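Long-range contact in ABC transporter substrate-binding protein (Bradyrhizobium japonicum, PDB 4I1D), which probably serves as the periplasmic solute-binding component of an ABC importer, perhaps for polyamines, and holds D-malate in this crystal: residues V253-D266 against G270-R284. Numbering follows the deposited sequence.
Sequences VDPVHQANLPLHID and GNPKAFETNVIKPER. With SO4 (sulfate ion), chain J.
R284 reaches P262 with its guanidinium edge. NE and NH2 both donate to P262 O, NE at 2.7 Å and nearly along the C=O axis. The NH2 bond is less straight (N-H...O angle 136°). This side-on grip on one oxygen fixes the rotation of the group. The chain gets there by leaving CG anti to the backbone N (chi1 174°) and turning sharply about CB-CG (chi2 58°). On the other end of the guanidinium, NH1 bonds to Q287. D266 OD1 lies well out of the guanidinium plane, 4.0 Å from R284 NH1, a long charge pairing only; D266 OD2 bonds instead to N206. A sulfate, probably from the crystallisation liquor, sits beside R284 and takes a weak bond from D266 N. A leucine in place of R284 would probably leave P262 O without its two donors and the D266 carboxylate without this nearby positive charge.

V279 and I280 pack against A259 of helix 255-260. V279 CG2 presses on A259 CB at 3.5 Å, tight for two carbons. I280 crosses P262 at about a right angle, with CD1 3.6 Å from P262 CG. A259 CB also meets A274 CB; with only methyls between them, the backbones run close here.

N271 closes the other end. Its ND2 donates to V253 O at 2.8 Å, with the oxygen in the amide plane. Its backbone N donates to Q258 OE1, from above the carbonyl plane. Q258 NE2 bonds to A252 O and Y102 O, so both ends of this buried amide are used. N271 OD1 accepts from K273 N, an Asx turn.

Apolar packing thus fills the middle, while hydrogen bonds between side chains and backbone tie the chain after strand 268-269 to Q258, and to V253 and P262, which flank helix 255-260.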
loop_
_atom_site.group_PDB
_atom_site.type_symbol
_atom_site.label_atom_id
_atom_site.label_comp_id
_atom_site.label_asym_id
_atom_site.label_seq_id
_atom_site.Cartn_x
_atom_site.Cartn_y
_atom_site.Cartn_z
ATOM N N VAL A 253 -10.757 -42.255 -25.882
ATOM C CA VAL A 253 -12.186 -42.482 -25.675
ATOM C C VAL A 253 -12.625 -43.825 -26.246
ATOM O O VAL A 253 -13.805 -44.055 -26.498
ATOM C CB VAL A 253 -13.067 -41.341 -26.239
ATOM C CG1 VAL A 253 -12.665 -40.002 -25.627
ATOM C CG2 VAL A 253 -13.020 -41.297 -27.766
ATOM N N ASP A 254 -11.663 -44.712 -26.451
ATOM C CA ASP A 254 -11.964 -46.088 -26.838
ATOM C C ASP A 254 -12.807 -46.730 -25.731
ATOM O O ASP A 254 -12.457 -46.651 -24.552
ATOM C CB ASP A 254 -10.654 -46.858 -27.059
ATOM C CG ASP A 254 -10.875 -48.333 -27.348
ATOM O OD1 ASP A 254 -10.873 -48.720 -28.540
ATOM O OD2 ASP A 254 -11.030 -49.109 -26.379
ATOM N N PRO A 255 -13.943 -47.336 -26.103
ATOM C CA PRO A 255 -14.814 -48.022 -25.142
ATOM C C PRO A 255 -14.057 -48.848 -24.089
ATOM O O PRO A 255 -14.301 -48.654 -22.896
ATOM C CB PRO A 255 -15.652 -48.935 -26.040
ATOM C CG PRO A 255 -15.798 -48.143 -27.292
ATOM C CD PRO A 255 -14.498 -47.380 -27.468
ATOM N N VAL A 256 -13.173 -49.736 -24.531
ATOM C CA VAL A 256 -12.440 -50.614 -23.626
ATOM C C VAL A 256 -11.519 -49.846 -22.681
ATOM O O VAL A 256 -11.561 -50.049 -21.468
ATOM C CB VAL A 256 -11.614 -51.660 -24.398
ATOM C CG1 VAL A 256 -10.836 -52.538 -23.431
ATOM C CG2 VAL A 256 -12.521 -52.504 -25.279
ATOM N N HIS A 257 -10.687 -48.971 -23.234
ATOM C CA HIS A 257 -9.769 -48.187 -22.410
ATOM C C HIS A 257 -10.576 -47.420 -21.372
ATOM O O HIS A 257 -10.232 -47.382 -20.190
ATOM C CB HIS A 257 -8.953 -47.214 -23.265
ATOM C CG HIS A 257 -7.988 -47.885 -24.192
ATOM N ND1 HIS A 257 -7.372 -47.223 -25.234
ATOM C CD2 HIS A 257 -7.531 -49.161 -24.235
ATOM C CE1 HIS A 257 -6.579 -48.061 -25.877
ATOM N NE2 HIS A 257 -6.655 -49.242 -25.290
ATOM N N GLN A 258 -11.664 -46.821 -21.837
ATOM C CA GLN A 258 -12.569 -46.066 -20.994
ATOM C C GLN A 258 -13.228 -46.930 -19.919
ATOM O O GLN A 258 -13.302 -46.531 -18.764
ATOM C CB GLN A 258 -13.633 -45.397 -21.866
ATOM C CG GLN A 258 -13.140 -44.133 -22.566
ATOM C CD GLN A 258 -13.341 -42.904 -21.707
ATOM O OE1 GLN A 258 -14.425 -42.697 -21.160
ATOM N NE2 GLN A 258 -12.295 -42.086 -21.571
ATOM N N ALA A 259 -13.712 -48.109 -20.300
ATOM C CA ALA A 259 -14.335 -49.009 -19.340
ATOM C C ALA A 259 -13.330 -49.434 -18.268
ATOM O O ALA A 259 -13.715 -49.850 -17.178
ATOM C CB ALA A 259 -14.956 -50.253 -20.048
ATOM N N ASN A 260 -12.041 -49.326 -18.574
ATOM C CA ASN A 260 -11.018 -49.725 -17.609
ATOM C C ASN A 260 -10.744 -48.677 -16.537
ATOM O O ASN A 260 -10.200 -48.995 -15.478
ATOM C CB ASN A 260 -9.717 -50.123 -18.303
ATOM C CG ASN A 260 -9.653 -51.613 -18.597
ATOM O OD1 ASN A 260 -9.089 -52.390 -17.823
ATOM N ND2 ASN A 260 -10.241 -52.021 -19.715
ATOM N N LEU A 261 -11.122 -47.433 -16.807
ATOM C CA LEU A 261 -10.830 -46.348 -15.868
ATOM C C LEU A 261 -11.472 -46.554 -14.488
ATOM O O LEU A 261 -10.780 -46.489 -13.469
ATOM C CB LEU A 261 -11.202 -44.979 -16.448
ATOM C CG LEU A 261 -10.958 -43.833 -15.470
ATOM C CD1 LEU A 261 -9.498 -43.789 -15.069
ATOM C CD2 LEU A 261 -11.391 -42.504 -16.067
ATOM N N PRO A 262 -12.793 -46.806 -14.453
ATOM C CA PRO A 262 -13.504 -47.068 -13.191
ATOM C C PRO A 262 -13.090 -48.374 -12.523
ATOM O O PRO A 262 -13.585 -48.708 -11.448
ATOM C CB PRO A 262 -14.970 -47.154 -13.625
ATOM C CG PRO A 262 -14.924 -47.483 -15.069
ATOM C CD PRO A 262 -13.716 -46.771 -15.598
ATOM N N LEU A 263 -12.204 -49.129 -13.152
ATOM C CA LEU A 263 -11.661 -50.291 -12.473
ATOM C C LEU A 263 -10.611 -49.819 -11.466
ATOM O O LEU A 263 -10.216 -50.557 -10.560
ATOM C CB LEU A 263 -11.056 -51.276 -13.471
ATOM C CG LEU A 263 -12.043 -51.976 -14.408
ATOM C CD1 LEU A 263 -11.367 -53.151 -15.112
ATOM C CD2 LEU A 263 -13.239 -52.461 -13.628
ATOM N N HIS A 264 -10.175 -48.573 -11.617
ATOM C CA HIS A 264 -9.028 -48.084 -10.860
ATOM C C HIS A 264 -9.349 -46.864 -10.012
ATOM O O HIS A 264 -8.569 -46.466 -9.144
ATOM C CB HIS A 264 -7.854 -47.816 -11.806
ATOM C CG HIS A 264 -7.298 -49.068 -12.418
ATOM N ND1 HIS A 264 -7.487 -49.401 -13.741
ATOM C CD2 HIS A 264 -6.593 -50.087 -11.869
ATOM C CE1 HIS A 264 -6.910 -50.566 -13.987
ATOM N NE2 HIS A 264 -6.360 -51.003 -12.868
ATOM N N ILE A 265 -10.512 -46.281 -10.260
ATOM C CA ILE A 265 -10.934 -45.109 -9.518
ATOM C C ILE A 265 -12.434 -44.921 -9.678
ATOM O O ILE A 265 -13.015 -45.331 -10.681
ATOM C CB ILE A 265 -10.152 -43.853 -9.957
ATOM C CG1 ILE A 265 -10.281 -42.745 -8.906
ATOM C CG2 ILE A 265 -10.578 -43.404 -11.365
ATOM C CD1 ILE A 265 -9.355 -41.578 -9.143
ATOM N N ASP A 266 -13.046 -44.316 -8.669
ATOM C CA ASP A 266 -14.495 -44.173 -8.580
ATOM C C ASP A 266 -15.060 -43.064 -9.483
ATOM O O ASP A 266 -15.877 -42.251 -9.046
ATOM C CB ASP A 266 -14.880 -43.909 -7.119
ATOM C CG ASP A 266 -16.362 -44.071 -6.870
ATOM O OD1 ASP A 266 -16.980 -44.927 -7.544
ATOM O OD2 ASP A 266 -16.909 -43.344 -6.006
ATOM N N GLY A 270 -16.234 -41.203 -19.582
ATOM C CA GLY A 270 -16.766 -40.174 -20.461
ATOM C C GLY A 270 -17.541 -40.778 -21.628
ATOM O O GLY A 270 -18.521 -40.201 -22.100
ATOM N N ASN A 271 -17.107 -41.944 -22.099
ATOM C CA ASN A 271 -17.779 -42.609 -23.212
ATOM C C ASN A 271 -18.748 -43.656 -22.700
ATOM O O ASN A 271 -18.332 -44.721 -22.239
ATOM C CB ASN A 271 -16.761 -43.258 -24.159
ATOM C CG ASN A 271 -17.414 -43.870 -25.398
ATOM O OD1 ASN A 271 -18.627 -44.097 -25.439
ATOM N ND2 ASN A 271 -16.606 -44.141 -26.409
ATOM N N PRO A 272 -20.051 -43.359 -22.783
ATOM C CA PRO A 272 -21.074 -44.266 -22.256
ATOM C C PRO A 272 -21.040 -45.647 -22.922
ATOM O O PRO A 272 -21.590 -46.596 -22.356
ATOM C CB PRO A 272 -22.388 -43.530 -22.555
ATOM C CG PRO A 272 -22.054 -42.590 -23.666
ATOM C CD PRO A 272 -20.640 -42.169 -23.417
ATOM N N LYS A 273 -20.401 -45.761 -24.084
ATOM C CA LYS A 273 -20.245 -47.059 -24.741
ATOM C C LYS A 273 -19.433 -48.024 -23.878
ATOM O O LYS A 273 -19.542 -49.243 -24.025
ATOM C CB LYS A 273 -19.586 -46.918 -26.118
ATOM C CG LYS A 273 -20.492 -46.355 -27.202
ATOM C CD LYS A 273 -20.535 -47.274 -28.419
ATOM C CE LYS A 273 -21.426 -46.700 -29.516
ATOM N NZ LYS A 273 -21.795 -47.717 -30.546
ATOM N N ALA A 274 -18.620 -47.475 -22.983
ATOM C CA ALA A 274 -17.829 -48.295 -22.070
ATOM C C ALA A 274 -18.686 -49.304 -21.302
ATOM O O ALA A 274 -18.229 -50.396 -20.982
ATOM C CB ALA A 274 -17.072 -47.406 -21.096
ATOM N N PHE A 275 -19.928 -48.930 -21.002
ATOM C CA PHE A 275 -20.817 -49.764 -20.201
ATOM C C PHE A 275 -21.340 -50.967 -20.959
ATOM O O PHE A 275 -21.907 -51.883 -20.364
ATOM C CB PHE A 275 -22.006 -48.956 -19.690
ATOM C CG PHE A 275 -21.687 -48.083 -18.523
ATOM C CD1 PHE A 275 -21.750 -46.705 -18.638
ATOM C CD2 PHE A 275 -21.328 -48.637 -17.308
ATOM C CE1 PHE A 275 -21.465 -45.890 -17.559
ATOM C CE2 PHE A 275 -21.038 -47.827 -16.222
ATOM C CZ PHE A 275 -21.107 -46.450 -16.350
ATOM N N GLU A 276 -21.159 -50.956 -22.274
ATOM C CA GLU A 276 -21.594 -52.056 -23.119
ATOM C C GLU A 276 -20.447 -53.016 -23.409
ATOM O O GLU A 276 -20.608 -53.942 -24.205
ATOM C CB GLU A 276 -22.137 -51.516 -24.439
ATOM C CG GLU A 276 -23.158 -50.403 -24.284
ATOM C CD GLU A 276 -23.158 -49.443 -25.461
ATOM O OE1 GLU A 276 -23.933 -48.457 -25.425
ATOM O OE2 GLU A 276 -22.380 -49.671 -26.418
ATOM N N THR A 277 -19.291 -52.799 -22.782
ATOM C CA THR A 277 -18.096 -53.589 -23.108
ATOM C C THR A 277 -17.950 -54.872 -22.300
ATOM O O THR A 277 -17.229 -55.783 -22.706
ATOM C CB THR A 277 -16.795 -52.782 -22.915
ATOM O OG1 THR A 277 -16.732 -52.309 -21.565
ATOM C CG2 THR A 277 -16.739 -51.603 -23.869
ATOM N N ASN A 278 -18.607 -54.936 -21.148
ATOM C CA ASN A 278 -18.505 -56.119 -20.298
ATOM C C ASN A 278 -17.166 -56.241 -19.579
ATOM O O ASN A 278 -16.645 -57.348 -19.421
ATOM C CB ASN A 278 -18.757 -57.394 -21.110
ATOM C CG ASN A 278 -20.046 -58.087 -20.723
ATOM O OD1 ASN A 278 -20.041 -59.024 -19.925
ATOM N ND2 ASN A 278 -21.161 -57.632 -21.289
ATOM N N VAL A 279 -16.600 -55.111 -19.158
ATOM C CA VAL A 279 -15.400 -55.148 -18.324
ATOM C C VAL A 279 -15.734 -54.672 -16.921
ATOM O O VAL A 279 -15.081 -55.064 -15.953
ATOM C CB VAL A 279 -14.216 -54.330 -18.905
ATOM C CG1 VAL A 279 -14.415 -54.076 -20.390
ATOM C CG2 VAL A 279 -14.025 -53.030 -18.143
ATOM N N ILE A 280 -16.768 -53.841 -16.822
ATOM C CA ILE A 280 -17.260 -53.348 -15.539
ATOM C C ILE A 280 -18.390 -54.220 -15.004
ATOM O O ILE A 280 -19.477 -54.256 -15.578
ATOM C CB ILE A 280 -17.792 -51.916 -15.666
ATOM C CG1 ILE A 280 -16.751 -51.017 -16.339
ATOM C CG2 ILE A 280 -18.175 -51.368 -14.296
ATOM C CD1 ILE A 280 -17.265 -49.624 -16.664
ATOM N N LYS A 281 -18.132 -54.917 -13.902
ATOM C CA LYS A 281 -19.147 -55.753 -13.267
ATOM C C LYS A 281 -20.267 -54.886 -12.675
ATOM O O LYS A 281 -20.023 -53.747 -12.261
ATOM C CB LYS A 281 -18.509 -56.632 -12.186
ATOM C CG LYS A 281 -17.314 -57.453 -12.676
ATOM C CD LYS A 281 -16.808 -58.446 -11.618
ATOM C CE LYS A 281 -15.462 -58.026 -11.011
ATOM N NZ LYS A 281 -15.555 -56.847 -10.089
ATOM N N PRO A 282 -21.499 -55.425 -12.634
ATOM C CA PRO A 282 -22.683 -54.702 -12.146
ATOM C C PRO A 282 -22.466 -54.064 -10.769
ATOM O O PRO A 282 -22.825 -52.899 -10.572
ATOM C CB PRO A 282 -23.747 -55.800 -12.044
ATOM C CG PRO A 282 -23.280 -56.879 -12.980
ATOM C CD PRO A 282 -21.791 -56.847 -12.900
ATOM N N GLU A 283 -21.887 -54.825 -9.841
ATOM C CA GLU A 283 -21.619 -54.353 -8.484
ATOM C C GLU A 283 -20.725 -53.109 -8.478
ATOM O O GLU A 283 -20.878 -52.231 -7.634
ATOM C CB GLU A 283 -20.949 -55.456 -7.660
ATOM C CG GLU A 283 -21.305 -56.877 -8.087
ATOM C CD GLU A 283 -22.544 -57.409 -7.384
ATOM O OE1 GLU A 283 -23.102 -56.689 -6.522
ATOM O OE2 GLU A 283 -22.958 -58.552 -7.690
ATOM N N ARG A 284 -19.787 -53.047 -9.418
ATOM C CA ARG A 284 -18.851 -51.929 -9.498
ATOM C C ARG A 284 -19.484 -50.712 -10.164
ATOM O O ARG A 284 -19.269 -49.575 -9.735
ATOM C CB ARG A 284 -17.578 -52.343 -10.248
ATOM C CG ARG A 284 -16.589 -51.203 -10.502
ATOM C CD ARG A 284 -16.154 -50.560 -9.195
ATOM N NE ARG A 284 -15.256 -49.424 -9.388
ATOM C CZ ARG A 284 -14.970 -48.530 -8.442
ATOM N NH1 ARG A 284 -15.528 -48.637 -7.240
ATOM N NH2 ARG A 284 -14.139 -47.524 -8.697
HETATM S S SO4 J . -12.103 -46.100 -5.484
HETATM O O1 SO4 J . -11.561 -47.056 -6.447
HETATM O O2 SO4 J . -12.186 -44.778 -6.099
HETATM O O3 SO4 J . -13.436 -46.540 -5.077
HETATM O O4 SO4 J . -11.231 -46.022 -4.313
#